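Local coordinates for protein probable benzoylformate decarboxylase (Rhodococcus jostii, PDB 7ORX) that belongs to the thiamine diphosphate-dependent enzymes and carries bound thiamine diphosphate and a sodium ion, at residues Asn205-Leu210 with Asp271-Val276; Arg231-Ile236 with Ser338-Leu343; Ala237-Arg242 with Leu256-Ala261; Phe245-Pro250 with Gln389-His394; Arg297-Thr302 with Ile313-Val318. All blocks are in the same frame, centred on the assembly; numbering follows the deposited sequence.

Interaction 1 of 5, residues Asn205-Leu210 with Asp271-Val276; sequences NPVLVL and DLILVV
Val207 and Val209 straddle Ile273 within the closely packed, buried part of a pair of parallel strands. CG1 of Val207 reaches CD1 of Ile273 at 3.6 Å, and CG2 of Val209 lies 3.6 Å from CG2 of the same isoleucine. With chi1 at 60°, Val207 holds CG1 between its backbone N and carbonyl carbon, which aims that branch at the Ile273 tip. The other face carries Leu208 beside Leu274, CD2 to CD2 at 3.9 Å, and Leu210 beside Val276. Beneath these side chains the backbone bonds alternate, all at 2.9 to 3.0 Å: Val207 N to Leu272 O, Leu274 N to Val207 O, Val209 N to Leu274 O and Val276 N to Val209 O. The partly exposed start of the pair is looser. There Asp271 OD1 accepts Asn205 N at 3.1 Å on its syn side, the donor 33° out of the carboxylate plane, while OD2 takes the backbone N of Thr204. The two carboxylate oxygens thus hold the successive amides of Thr204 and Asn205. Strands 206-210 and 272-276 are the two middle strands of a six-stranded parallel sheet ordered 3-2-1-4-5-6, the topology of a Rossmann-like domain.

Interaction 2 of 5, residues Arg231-Ile236 with Ser338-Leu343; sequences RAPVWI and SPLPPL
Arg231 lays its aliphatic stem along Ser338 and Pro339 where helix 220-230 has just ended. Its positive phi of 44°, with two bonds back into the last turn, marks a Schellman motif. CG of Arg231 meets Ser338 O at 3.7 Å and Pro339 CA at 3.8 Å. The chain then bends at chi2 (87°), and Arg231 NH2 comes to lie obliquely near Pro339 CG, 4.5 Å away. The polar end is held from outside the two segments: NH1 bonds to Glu228 O in the helix, and NE to Arg337 O, directly before Ser338. Farther along the backbone, the Arg231 carbonyl O is approached by Leu340 CD1 at 3.5 Å. Leu340 CD1 also lies 3.7 Å from the carbonyl O of Ala232, which accepts a bond from Ser251 OG. At Pro233, Leu340 CD1 meets ring atom CD at 4.3 Å, so one leucine branch touches three successive residues. The evidence is therefore for van der Waals packing, without direct hydrogen bonds between the segments. Past Pro233 the chain becomes strand 234-236, between strands 206-210 and 252-255, while residues 338-343 belong to the long connection from helix 321-331 to helix 358-368; Leu340 also touches Ser251, and Leu343 reaches Arg253.

Interaction 3 of 5, residues Ala237-Arg242 with Leu256-Ala261; sequences APSPSR and LPAGVA
Pro238 packs against Leu256 and Ala258 where two neighbouring parallel strands of the Rossmann-like central domain, 234-236 and 252-255, run out into loops. The contact lies beyond the C-terminal ends of both strands. Its apolar part centres on the proline ring. CD of Pro238 lies 4.0 Å from Leu256 CB, the two side chains running side by side in the same direction. At Pro238 CB the partner is Ala258, whose CB is 3.9 Å away and whose CA is 3.8 Å away. A second group of contacts sets the same ring carbon against backbone carbonyls: Pro238 CB is 3.7 Å from Leu256 O and 4.0 Å from Pro257 O. Hydrogen bonds between the segments are absent, and the polar atoms turn to other partners. The Leu256 backbone pairs with Ile236 and that of Ala258 with His284, while Ala237 pairs with Leu210. Gly259 then takes the N-cap position of helix 260-266. The side chain of Ser239 is about 12 Å from a thiamine diphosphate and packs on Met112 of a second subunit, which places this edge of the contact at a subunit interface. Ser239 OG, set anti to the carbonyl carbon (chi1 -49°), bonds to Arg282 O and passes Ala258 CB at 3.7 Å.

Interaction 4 of 5, residues Phe245-Pro250 with Gln389-His394; sequences FPTRHP and QMDLSH
Thr247, second residue of a type I beta turn from Pro246 to His249, docks onto Met390-Leu392 and so joins the central domain to the C-terminal thiamine diphosphate-binding domain. The turn's own closing bond, His249 N to Pro246 O, is weak at 3.4 Å. Three hydrogen bonds fix Thr247 across the interface. Thr247 N donates to Leu392 O at 3.0 Å, nearly in line with the carbonyl bond. The hydroxyl works both ways: Thr247 OG1 donates to Met390 O at 2.8 Å, tilted 30° from the carbonyl plane, and accepts Leu392 N at 3.2 Å. A chi1 of 69° places OG1 between the backbone N and the carbonyl carbon, leaving Thr247 CG2 to meet Leu392 CB at 3.9 Å. One residue thereby engages both the amide and the carbonyl of Leu392. Pro246 adds a CA-H...O contact, its CA 3.4 Å from that same Leu392 O. On the more exposed side, Arg248 and Asp391 cross at about a right angle, but their charged groups do not pair: NE of Arg248 stays 5.5 Å from OD2 of Asp391. Bent at chi2 and chi3, the arginine carries its guanidinium to Gly344 O, bonded through NH2, and to a cation-pi contact with Phe346. What meets the carboxylate is the stem, Arg248 CG lying 3.4 Å from Asp391 OD1.

Interaction 5 of 5, residues Arg297-Thr302 with Ile313-Val318; sequences RLIHVT and IGEAYV
The carbonyl O of His300 receives Tyr317 N at 2.8 Å, the donor lying nearly on the line of the carbonyl bond, and is also approached by Ala316 CA in a CA-H...O contact at 3.1 Å. The ladder runs on with Glu315 N to Leu298 O and Thr302 N to Tyr317 O, whereas His300 N reaches Glu315 O at 3.0 Å from 32° out of the carbonyl plane. These parallel strands are the two arms of a beta-alpha-beta unit whose crossover helix is 305-310. On the face with Ile299 and Tyr317, the isoleucine CG2 rests 3.8 Å from Tyr317 CE1. Glu315, CG anti to its amide nitrogen (chi1 167°) and extended beyond, brings OE1 to the guanidinium edge of Arg297: a salt bridge to NH2 at 2.9 Å, the two planes 41° apart. Its OE2 goes to His183 NE2 of a third subunit, whose strand pairs in parallel with residues 315-318 and continues the sheet. On the other face a water molecule bridges His300 ND1, 2.7 Å from it, and Ile313 O, to which it donates; the imidazole NE2 is bonded to Ala278 O.

In the fold
From the N terminus, strand 206-210 opens interaction 1, which closes at strand 272-276 in the middle of the central sheet. Within that loop, interaction 3 is nested, joining the loops that follow neighbouring strands 234-236 and 252-255. Interaction 2 starts inside interaction 1 but closes only at 338-343, so the two cross, and interaction 3 is nested in it as well. Interaction 4 opens at 245-250, crosses interactions 1, 2 and 3, and closes at 389-394, tying the central domain to the C-terminal one. Interaction 5 follows interaction 1 in series and is nested inside interactions 2 and 4; it adds this chain's outermost strand, 315-318, beyond which another subunit extends the sheet.

Interaction 1 of 5, residues Asn205-Leu210 with Asp271-Val276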
# COMPACT_ATOMS: atom_id res chain seq x y z
N ASN C 205 3.41 14.57 -45.70
CA ASN C 205 2.20 15.22 -45.14
C ASN C 205 2.11 15.00 -43.63
O ASN C 205 1.25 14.24 -43.17
CB ASN C 205 0.97 14.73 -45.91
CG ASN C 205 -0.34 15.19 -45.30
OD1 ASN C 205 -0.41 16.27 -44.73
ND2 ASN C 205 -1.36 14.34 -45.36
N PRO C 206 2.94 15.68 -42.80
CA PRO C 206 2.99 15.47 -41.36
C PRO C 206 1.94 16.29 -40.60
O PRO C 206 1.47 17.26 -41.15
CB PRO C 206 4.36 16.03 -40.99
CG PRO C 206 4.51 17.20 -41.90
CD PRO C 206 3.88 16.74 -43.19
N VAL C 207 1.62 15.90 -39.37
CA VAL C 207 0.65 16.62 -38.50
C VAL C 207 1.25 16.69 -37.09
O VAL C 207 1.89 15.70 -36.67
CB VAL C 207 -0.72 15.92 -38.49
CG1 VAL C 207 -0.68 14.47 -38.00
CG2 VAL C 207 -1.73 16.71 -37.69
N LEU C 208 1.12 17.85 -36.43
CA LEU C 208 1.52 18.05 -35.03
C LEU C 208 0.29 17.83 -34.16
O LEU C 208 -0.73 18.47 -34.43
CB LEU C 208 2.00 19.48 -34.83
CG LEU C 208 3.22 19.92 -35.63
CD1 LEU C 208 4.00 20.94 -34.82
CD2 LEU C 208 4.11 18.74 -36.00
N VAL C 209 0.40 17.02 -33.13
CA VAL C 209 -0.65 16.88 -32.10
C VAL C 209 -0.03 17.37 -30.81
O VAL C 209 1.05 16.92 -30.56
CB VAL C 209 -1.11 15.44 -32.01
CG1 VAL C 209 -2.16 15.24 -30.92
CG2 VAL C 209 -1.62 14.96 -33.36
N LEU C 210 -0.62 18.36 -30.14
CA LEU C 210 0.05 19.09 -29.04
C LEU C 210 -0.72 18.89 -27.75
O LEU C 210 -1.96 18.91 -27.76
CB LEU C 210 0.17 20.57 -29.39
CG LEU C 210 1.07 20.86 -30.59
CD1 LEU C 210 1.22 22.35 -30.88
CD2 LEU C 210 2.43 20.27 -30.43
N ASP C 271 1.13 10.74 -42.85
CA ASP C 271 2.19 9.67 -42.82
C ASP C 271 3.02 9.77 -41.53
O ASP C 271 3.65 8.74 -41.13
CB ASP C 271 3.12 9.73 -44.03
CG ASP C 271 3.81 11.07 -44.27
OD1 ASP C 271 3.25 12.09 -43.92
OD2 ASP C 271 4.91 11.06 -44.82
N LEU C 272 3.05 10.96 -40.91
CA LEU C 272 3.73 11.21 -39.62
C LEU C 272 2.82 12.00 -38.68
O LEU C 272 2.54 13.14 -39.02
CB LEU C 272 5.04 11.95 -39.89
CG LEU C 272 5.94 12.05 -38.67
CD1 LEU C 272 6.63 10.73 -38.39
CD2 LEU C 272 6.91 13.19 -38.84
N ILE C 273 2.41 11.38 -37.57
CA ILE C 273 1.80 12.04 -36.38
C ILE C 273 2.96 12.31 -35.42
O ILE C 273 3.43 11.36 -34.80
CB ILE C 273 0.75 11.15 -35.66
CG1 ILE C 273 -0.12 10.25 -36.54
CG2 ILE C 273 -0.09 11.97 -34.72
CD1 ILE C 273 -0.68 10.90 -37.71
N LEU C 274 3.39 13.57 -35.25
CA LEU C 274 4.30 13.94 -34.15
C LEU C 274 3.46 14.46 -32.98
O LEU C 274 2.86 15.53 -33.10
CB LEU C 274 5.28 15.00 -34.63
CG LEU C 274 6.14 15.61 -33.53
CD1 LEU C 274 7.06 14.55 -32.92
CD2 LEU C 274 6.92 16.78 -34.10
N VAL C 275 3.40 13.70 -31.90
CA VAL C 275 2.67 14.07 -30.65
C VAL C 275 3.70 14.65 -29.70
O VAL C 275 4.55 13.91 -29.32
CB VAL C 275 1.97 12.85 -30.00
CG1 VAL C 275 1.30 13.22 -28.68
CG2 VAL C 275 0.99 12.20 -30.98
N VAL C 276 3.53 15.89 -29.26
CA VAL C 276 4.44 16.58 -28.30
C VAL C 276 3.65 16.92 -27.02
O VAL C 276 2.60 17.55 -27.09
CB VAL C 276 5.06 17.83 -28.96
CG1 VAL C 276 6.09 18.44 -28.03
CG2 VAL C 276 5.67 17.50 -30.31

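Interaction 2 of 5, residues Arg231-Ile236 with Ser338-Leu343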
# COMPACT_ATOMS: atom_id res chain seq x y z
N ARG C 231 4.57 23.77 -42.66
CA ARG C 231 3.24 24.04 -43.21
C ARG C 231 2.28 22.93 -42.76
O ARG C 231 1.48 22.43 -43.59
CB ARG C 231 3.33 24.18 -44.74
CG ARG C 231 4.14 25.39 -45.15
CD ARG C 231 5.64 25.11 -45.25
NE ARG C 231 6.30 26.09 -46.10
CZ ARG C 231 6.93 27.18 -45.70
NH1 ARG C 231 7.12 27.44 -44.41
NH2 ARG C 231 7.42 27.99 -46.62
N ALA C 232 2.35 22.60 -41.47
CA ALA C 232 1.67 21.42 -40.91
C ALA C 232 0.41 21.85 -40.19
O ALA C 232 0.41 22.85 -39.49
CB ALA C 232 2.58 20.72 -39.95
N PRO C 233 -0.70 21.12 -40.37
CA PRO C 233 -1.84 21.27 -39.49
C PRO C 233 -1.49 20.87 -38.06
O PRO C 233 -0.63 20.02 -37.87
CB PRO C 233 -2.89 20.33 -40.09
CG PRO C 233 -2.17 19.42 -40.99
CD PRO C 233 -0.94 20.16 -41.44
N VAL C 234 -2.14 21.52 -37.10
CA VAL C 234 -1.95 21.32 -35.64
C VAL C 234 -3.29 20.98 -35.02
O VAL C 234 -4.18 21.77 -35.13
CB VAL C 234 -1.34 22.57 -35.00
CG1 VAL C 234 -1.31 22.46 -33.48
CG2 VAL C 234 0.05 22.85 -35.54
N TRP C 235 -3.39 19.83 -34.38
CA TRP C 235 -4.51 19.43 -33.52
C TRP C 235 -4.05 19.45 -32.08
O TRP C 235 -2.85 19.21 -31.83
CB TRP C 235 -4.94 18.02 -33.86
CG TRP C 235 -5.48 17.86 -35.23
CD1 TRP C 235 -4.80 17.73 -36.40
CD2 TRP C 235 -6.87 17.81 -35.55
NE1 TRP C 235 -5.69 17.60 -37.44
CE2 TRP C 235 -6.96 17.65 -36.94
CE3 TRP C 235 -8.04 17.92 -34.79
CZ2 TRP C 235 -8.19 17.58 -37.58
CZ3 TRP C 235 -9.26 17.88 -35.42
CH2 TRP C 235 -9.32 17.72 -36.80
N ILE C 236 -4.99 19.65 -31.17
CA ILE C 236 -4.70 19.47 -29.72
C ILE C 236 -5.01 18.01 -29.36
O ILE C 236 -6.07 17.52 -29.77
CB ILE C 236 -5.52 20.50 -28.93
CG1 ILE C 236 -5.02 21.91 -29.23
CG2 ILE C 236 -5.50 20.21 -27.44
CD1 ILE C 236 -5.87 22.99 -28.56
N SER C 338 2.80 24.82 -49.77
CA SER C 338 2.31 26.23 -49.68
C SER C 338 1.93 26.52 -48.24
O SER C 338 1.36 25.66 -47.57
CB SER C 338 1.15 26.52 -50.61
OG SER C 338 1.44 26.14 -51.95
N PRO C 339 2.25 27.72 -47.70
CA PRO C 339 1.78 28.14 -46.38
C PRO C 339 0.27 27.99 -46.28
O PRO C 339 -0.36 28.28 -47.24
CB PRO C 339 2.16 29.64 -46.29
CG PRO C 339 3.34 29.77 -47.23
CD PRO C 339 3.12 28.74 -48.32
N LEU C 340 -0.27 27.58 -45.16
CA LEU C 340 -1.72 27.22 -45.05
C LEU C 340 -2.58 28.48 -45.07
O LEU C 340 -2.18 29.55 -44.61
CB LEU C 340 -1.96 26.36 -43.79
CG LEU C 340 -1.32 24.96 -43.83
CD1 LEU C 340 -1.23 24.34 -42.45
CD2 LEU C 340 -2.05 24.03 -44.79
N PRO C 341 -3.80 28.44 -45.67
CA PRO C 341 -4.66 29.63 -45.72
C PRO C 341 -5.16 30.04 -44.34
O PRO C 341 -5.24 29.21 -43.43
CB PRO C 341 -5.80 29.22 -46.66
CG PRO C 341 -5.82 27.72 -46.65
CD PRO C 341 -4.39 27.29 -46.37
N PRO C 342 -5.51 31.32 -44.12
CA PRO C 342 -6.26 31.73 -42.93
C PRO C 342 -7.56 30.91 -42.71
O PRO C 342 -8.22 30.47 -43.67
CB PRO C 342 -6.69 33.20 -43.27
CG PRO C 342 -5.64 33.69 -44.24
CD PRO C 342 -5.34 32.45 -45.05
N LEU C 343 -7.92 30.72 -41.45
CA LEU C 343 -9.12 29.94 -41.06
C LEU C 343 -10.34 30.69 -41.54
O LEU C 343 -10.25 31.92 -41.62
CB LEU C 343 -9.16 29.77 -39.54
CG LEU C 343 -8.07 28.87 -38.98
CD1 LEU C 343 -8.22 28.75 -37.48
CD2 LEU C 343 -8.07 27.50 -39.62

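Interaction 3 of 5, residues Ala237-Arg242 with Leu256-Ala261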
# COMPACT_ATOMS: atom_id res chain seq x y z
N ALA C 237 -4.17 17.36 -28.58
CA ALA C 237 -4.43 16.00 -28.11
C ALA C 237 -5.76 15.94 -27.37
O ALA C 237 -6.16 16.86 -26.66
CB ALA C 237 -3.33 15.58 -27.17
N PRO C 238 -6.42 14.78 -27.42
CA PRO C 238 -7.73 14.62 -26.81
C PRO C 238 -7.80 14.83 -25.31
O PRO C 238 -6.87 14.61 -24.68
CB PRO C 238 -8.12 13.17 -27.12
CG PRO C 238 -6.79 12.50 -27.33
CD PRO C 238 -5.95 13.54 -28.03
N SER C 239 -8.98 15.20 -24.80
CA SER C 239 -9.25 15.49 -23.37
C SER C 239 -8.18 16.49 -22.92
O SER C 239 -7.45 16.25 -21.95
CB SER C 239 -9.22 14.20 -22.55
OG SER C 239 -10.00 13.14 -23.12
N PRO C 240 -8.10 17.67 -23.59
CA PRO C 240 -7.14 18.69 -23.20
C PRO C 240 -7.50 19.38 -21.89
O PRO C 240 -8.66 19.62 -21.60
CB PRO C 240 -7.25 19.70 -24.35
CG PRO C 240 -8.68 19.60 -24.80
CD PRO C 240 -9.02 18.13 -24.65
N SER C 241 -6.50 19.74 -21.15
CA SER C 241 -6.57 20.47 -19.87
C SER C 241 -5.94 21.85 -20.09
O SER C 241 -6.13 22.66 -19.22
CB SER C 241 -5.82 19.66 -18.82
OG SER C 241 -4.58 19.18 -19.37
N ARG C 242 -5.14 22.04 -21.16
CA ARG C 242 -4.53 23.36 -21.47
C ARG C 242 -4.61 23.60 -22.97
O ARG C 242 -4.89 22.67 -23.71
CB ARG C 242 -3.09 23.41 -20.98
CG ARG C 242 -2.95 23.07 -19.50
CD ARG C 242 -1.49 23.13 -19.03
NE ARG C 242 -0.98 24.49 -19.06
CZ ARG C 242 -0.13 25.00 -18.20
NH1 ARG C 242 0.32 24.25 -17.21
NH2 ARG C 242 0.25 26.26 -18.31
N LEU C 256 -8.64 16.72 -31.14
CA LEU C 256 -8.87 15.35 -31.63
C LEU C 256 -9.97 14.77 -30.77
O LEU C 256 -10.07 15.08 -29.59
CB LEU C 256 -7.56 14.56 -31.51
CG LEU C 256 -6.55 14.92 -32.58
CD1 LEU C 256 -5.27 14.14 -32.42
CD2 LEU C 256 -7.12 14.64 -33.95
N PRO C 257 -10.87 13.96 -31.35
CA PRO C 257 -11.91 13.30 -30.56
C PRO C 257 -11.27 12.21 -29.70
O PRO C 257 -10.24 11.66 -30.10
CB PRO C 257 -12.83 12.69 -31.61
CG PRO C 257 -11.94 12.53 -32.82
CD PRO C 257 -10.96 13.67 -32.78
N ALA C 258 -11.85 11.94 -28.53
CA ALA C 258 -11.27 11.07 -27.48
C ALA C 258 -11.83 9.65 -27.62
O ALA C 258 -12.07 9.00 -26.59
CB ALA C 258 -11.55 11.66 -26.11
N GLY C 259 -12.04 9.20 -28.85
CA GLY C 259 -12.36 7.81 -29.20
C GLY C 259 -11.25 7.27 -30.07
O GLY C 259 -10.64 8.04 -30.83
N VAL C 260 -10.98 5.97 -29.98
CA VAL C 260 -9.83 5.36 -30.70
C VAL C 260 -10.09 5.44 -32.22
O VAL C 260 -9.21 5.94 -32.95
CB VAL C 260 -9.61 3.92 -30.22
CG1 VAL C 260 -8.47 3.26 -30.93
CG2 VAL C 260 -9.41 3.85 -28.71
N ALA C 261 -11.25 4.97 -32.68
CA ALA C 261 -11.61 4.88 -34.11
C ALA C 261 -11.74 6.30 -34.67
O ALA C 261 -11.33 6.53 -35.81
CB ALA C 261 -12.91 4.12 -34.29

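Interaction 4 of 5, residues Phe245-Pro250 with Gln389-His394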
# COMPACT_ATOMS: atom_id res chain seq x y z
N PHE C 245 -1.58 26.17 -28.23
CA PHE C 245 -1.39 26.78 -29.57
C PHE C 245 -2.42 27.86 -29.80
O PHE C 245 -3.54 27.73 -29.32
CB PHE C 245 -1.57 25.68 -30.61
CG PHE C 245 -0.95 25.96 -31.93
CD1 PHE C 245 0.41 25.79 -32.11
CD2 PHE C 245 -1.73 26.32 -33.01
CE1 PHE C 245 0.99 26.02 -33.35
CE2 PHE C 245 -1.15 26.54 -34.25
CZ PHE C 245 0.22 26.41 -34.42
N PRO C 246 -2.10 28.92 -30.57
CA PRO C 246 -3.11 29.94 -30.90
C PRO C 246 -4.28 29.32 -31.69
O PRO C 246 -4.04 28.70 -32.68
CB PRO C 246 -2.33 30.99 -31.72
CG PRO C 246 -0.87 30.63 -31.66
CD PRO C 246 -0.79 29.20 -31.15
N THR C 247 -5.52 29.47 -31.24
CA THR C 247 -6.71 28.84 -31.90
C THR C 247 -7.10 29.53 -33.21
O THR C 247 -8.01 28.99 -33.85
CB THR C 247 -7.96 28.82 -31.01
OG1 THR C 247 -8.45 30.15 -30.83
CG2 THR C 247 -7.68 28.14 -29.69
N ARG C 248 -6.49 30.66 -33.58
CA ARG C 248 -6.83 31.31 -34.88
C ARG C 248 -5.58 31.35 -35.77
O ARG C 248 -5.50 32.10 -36.73
CB ARG C 248 -7.48 32.70 -34.70
CG ARG C 248 -8.70 32.70 -33.79
CD ARG C 248 -9.83 31.83 -34.32
NE ARG C 248 -10.46 32.43 -35.51
CZ ARG C 248 -11.18 31.74 -36.41
NH1 ARG C 248 -11.38 30.44 -36.23
NH2 ARG C 248 -11.70 32.32 -37.47
N HIS C 249 -4.60 30.56 -35.46
CA HIS C 249 -3.47 30.35 -36.39
C HIS C 249 -3.93 29.54 -37.59
O HIS C 249 -4.73 28.62 -37.45
CB HIS C 249 -2.32 29.68 -35.66
CG HIS C 249 -1.08 29.67 -36.48
ND1 HIS C 249 -0.82 28.66 -37.34
CD2 HIS C 249 -0.05 30.54 -36.57
CE1 HIS C 249 0.33 28.90 -37.95
NE2 HIS C 249 0.84 30.05 -37.47
N PRO C 250 -3.42 29.82 -38.81
CA PRO C 250 -3.68 28.96 -39.97
C PRO C 250 -3.65 27.45 -39.72
O PRO C 250 -4.56 26.77 -40.15
CB PRO C 250 -2.56 29.40 -40.92
CG PRO C 250 -2.57 30.90 -40.68
CD PRO C 250 -2.65 31.01 -39.17
N GLN C 389 -15.42 28.56 -31.28
CA GLN C 389 -15.94 29.91 -30.98
C GLN C 389 -14.94 30.76 -30.18
O GLN C 389 -15.19 31.94 -30.10
CB GLN C 389 -17.28 29.69 -30.29
CG GLN C 389 -18.33 30.75 -30.62
CD GLN C 389 -18.80 30.72 -32.05
OE1 GLN C 389 -18.88 31.74 -32.70
NE2 GLN C 389 -19.13 29.55 -32.56
N MET C 390 -13.80 30.25 -29.68
CA MET C 390 -12.91 31.08 -28.82
C MET C 390 -11.64 31.47 -29.56
O MET C 390 -11.20 30.65 -30.41
CB MET C 390 -12.57 30.34 -27.54
CG MET C 390 -13.79 30.20 -26.65
SD MET C 390 -14.35 31.80 -26.09
CE MET C 390 -13.47 31.87 -24.54
N ASP C 391 -11.11 32.67 -29.24
CA ASP C 391 -9.84 33.22 -29.82
C ASP C 391 -8.80 33.36 -28.71
O ASP C 391 -8.61 34.45 -28.20
CB ASP C 391 -10.04 34.56 -30.55
CG ASP C 391 -8.81 35.16 -31.23
OD1 ASP C 391 -7.71 34.54 -31.17
OD2 ASP C 391 -8.95 36.26 -31.82
N LEU C 392 -8.13 32.26 -28.42
CA LEU C 392 -7.03 32.14 -27.41
C LEU C 392 -5.70 32.32 -28.13
O LEU C 392 -5.49 31.62 -29.11
CB LEU C 392 -7.12 30.74 -26.80
CG LEU C 392 -8.17 30.51 -25.71
CD1 LEU C 392 -9.36 31.39 -25.89
CD2 LEU C 392 -8.61 29.07 -25.68
N SER C 393 -4.82 33.20 -27.68
CA SER C 393 -3.57 33.48 -28.44
C SER C 393 -2.34 33.68 -27.55
O SER C 393 -1.32 34.07 -28.10
CB SER C 393 -3.78 34.67 -29.36
OG SER C 393 -3.97 35.86 -28.62
N HIS C 394 -2.47 33.54 -26.24
CA HIS C 394 -1.43 33.77 -25.21
C HIS C 394 -1.20 32.48 -24.45
O HIS C 394 -2.18 31.69 -24.28
CB HIS C 394 -1.78 34.91 -24.23
CG HIS C 394 -1.67 36.27 -24.84
ND1 HIS C 394 -2.68 36.79 -25.64
CD2 HIS C 394 -0.71 37.23 -24.77
CE1 HIS C 394 -2.35 38.00 -26.05
NE2 HIS C 394 -1.13 38.29 -25.54

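Interaction 5 of 5, residues Arg297-Thr302 with Ile313-Val318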
# COMPACT_ATOMS: atom_id res chain seq x y z
N ARG C 297 3.09 6.55 -39.04
CA ARG C 297 4.04 6.29 -37.91
C ARG C 297 3.93 7.48 -36.96
O ARG C 297 3.76 8.61 -37.42
CB ARG C 297 5.48 6.04 -38.39
CG ARG C 297 6.03 7.09 -39.36
CD ARG C 297 7.51 6.94 -39.68
NE ARG C 297 8.31 6.65 -38.48
CZ ARG C 297 9.62 6.87 -38.32
NH1 ARG C 297 10.34 7.35 -39.32
NH2 ARG C 297 10.20 6.53 -37.19
N LEU C 298 3.95 7.19 -35.66
CA LEU C 298 3.73 8.17 -34.59
C LEU C 298 5.05 8.34 -33.86
O LEU C 298 5.58 7.30 -33.43
CB LEU C 298 2.61 7.64 -33.69
CG LEU C 298 2.11 8.63 -32.63
CD1 LEU C 298 0.59 8.56 -32.43
CD2 LEU C 298 2.81 8.38 -31.31
N ILE C 299 5.58 9.57 -33.83
CA ILE C 299 6.69 10.03 -32.96
C ILE C 299 6.07 10.71 -31.76
O ILE C 299 5.16 11.50 -31.94
CB ILE C 299 7.67 11.00 -33.64
CG1 ILE C 299 8.20 10.50 -34.97
CG2 ILE C 299 8.83 11.24 -32.72
CD1 ILE C 299 8.67 9.07 -34.91
N HIS C 300 6.61 10.49 -30.58
CA HIS C 300 5.97 10.88 -29.31
C HIS C 300 7.02 11.50 -28.42
O HIS C 300 7.99 10.81 -28.12
CB HIS C 300 5.36 9.62 -28.72
CG HIS C 300 4.68 9.88 -27.45
ND1 HIS C 300 4.47 8.87 -26.54
CD2 HIS C 300 4.16 11.02 -26.94
CE1 HIS C 300 3.87 9.38 -25.48
NE2 HIS C 300 3.63 10.70 -25.72
N VAL C 301 6.88 12.76 -28.04
CA VAL C 301 7.90 13.49 -27.23
C VAL C 301 7.27 13.89 -25.89
O VAL C 301 6.31 14.62 -25.93
CB VAL C 301 8.47 14.70 -27.98
CG1 VAL C 301 9.50 15.42 -27.12
CG2 VAL C 301 9.07 14.28 -29.31
N THR C 302 7.85 13.50 -24.74
CA THR C 302 7.20 13.73 -23.43
C THR C 302 8.26 13.83 -22.33
O THR C 302 9.25 13.10 -22.38
CB THR C 302 6.11 12.67 -23.20
OG1 THR C 302 5.65 12.70 -21.86
CG2 THR C 302 6.59 11.27 -23.43
N ILE C 313 0.98 2.41 -28.81
CA ILE C 313 1.78 2.45 -30.08
C ILE C 313 2.77 3.61 -29.99
O ILE C 313 2.62 4.45 -29.05
CB ILE C 313 0.91 2.58 -31.35
CG1 ILE C 313 -0.25 3.52 -31.14
CG2 ILE C 313 0.39 1.25 -31.86
CD1 ILE C 313 0.16 4.92 -30.83
N GLY C 314 3.71 3.64 -30.93
CA GLY C 314 4.56 4.81 -31.25
C GLY C 314 6.01 4.64 -30.86
O GLY C 314 6.32 3.79 -30.00
N GLU C 315 6.89 5.43 -31.48
CA GLU C 315 8.31 5.63 -31.12
C GLU C 315 8.40 6.86 -30.20
O GLU C 315 8.30 7.97 -30.72
CB GLU C 315 9.11 5.79 -32.42
CG GLU C 315 10.53 6.32 -32.22
CD GLU C 315 11.49 6.14 -33.37
OE1 GLU C 315 11.25 6.73 -34.45
OE2 GLU C 315 12.49 5.42 -33.18
N ALA C 316 8.63 6.68 -28.90
CA ALA C 316 8.69 7.78 -27.91
C ALA C 316 10.14 8.24 -27.67
O ALA C 316 11.04 7.41 -27.74
CB ALA C 316 8.04 7.36 -26.61
N TYR C 317 10.30 9.53 -27.35
CA TYR C 317 11.52 10.22 -26.87
C TYR C 317 11.17 10.84 -25.52
O TYR C 317 10.27 11.70 -25.49
CB TYR C 317 11.99 11.29 -27.85
CG TYR C 317 12.49 10.74 -29.16
CD1 TYR C 317 11.62 10.32 -30.15
CD2 TYR C 317 13.84 10.61 -29.39
CE1 TYR C 317 12.09 9.79 -31.35
CE2 TYR C 317 14.33 10.06 -30.56
CZ TYR C 317 13.46 9.67 -31.57
OH TYR C 317 13.94 9.16 -32.75
N VAL C 318 11.85 10.44 -24.43
CA VAL C 318 11.59 11.07 -23.11
C VAL C 318 12.58 12.21 -23.01
O VAL C 318 13.73 11.92 -22.94
CB VAL C 318 11.70 10.09 -21.93
CG1 VAL C 318 11.27 10.73 -20.61
CG2 VAL C 318 10.84 8.86 -22.20
O HOH W 1 4.66 6.54 -27.97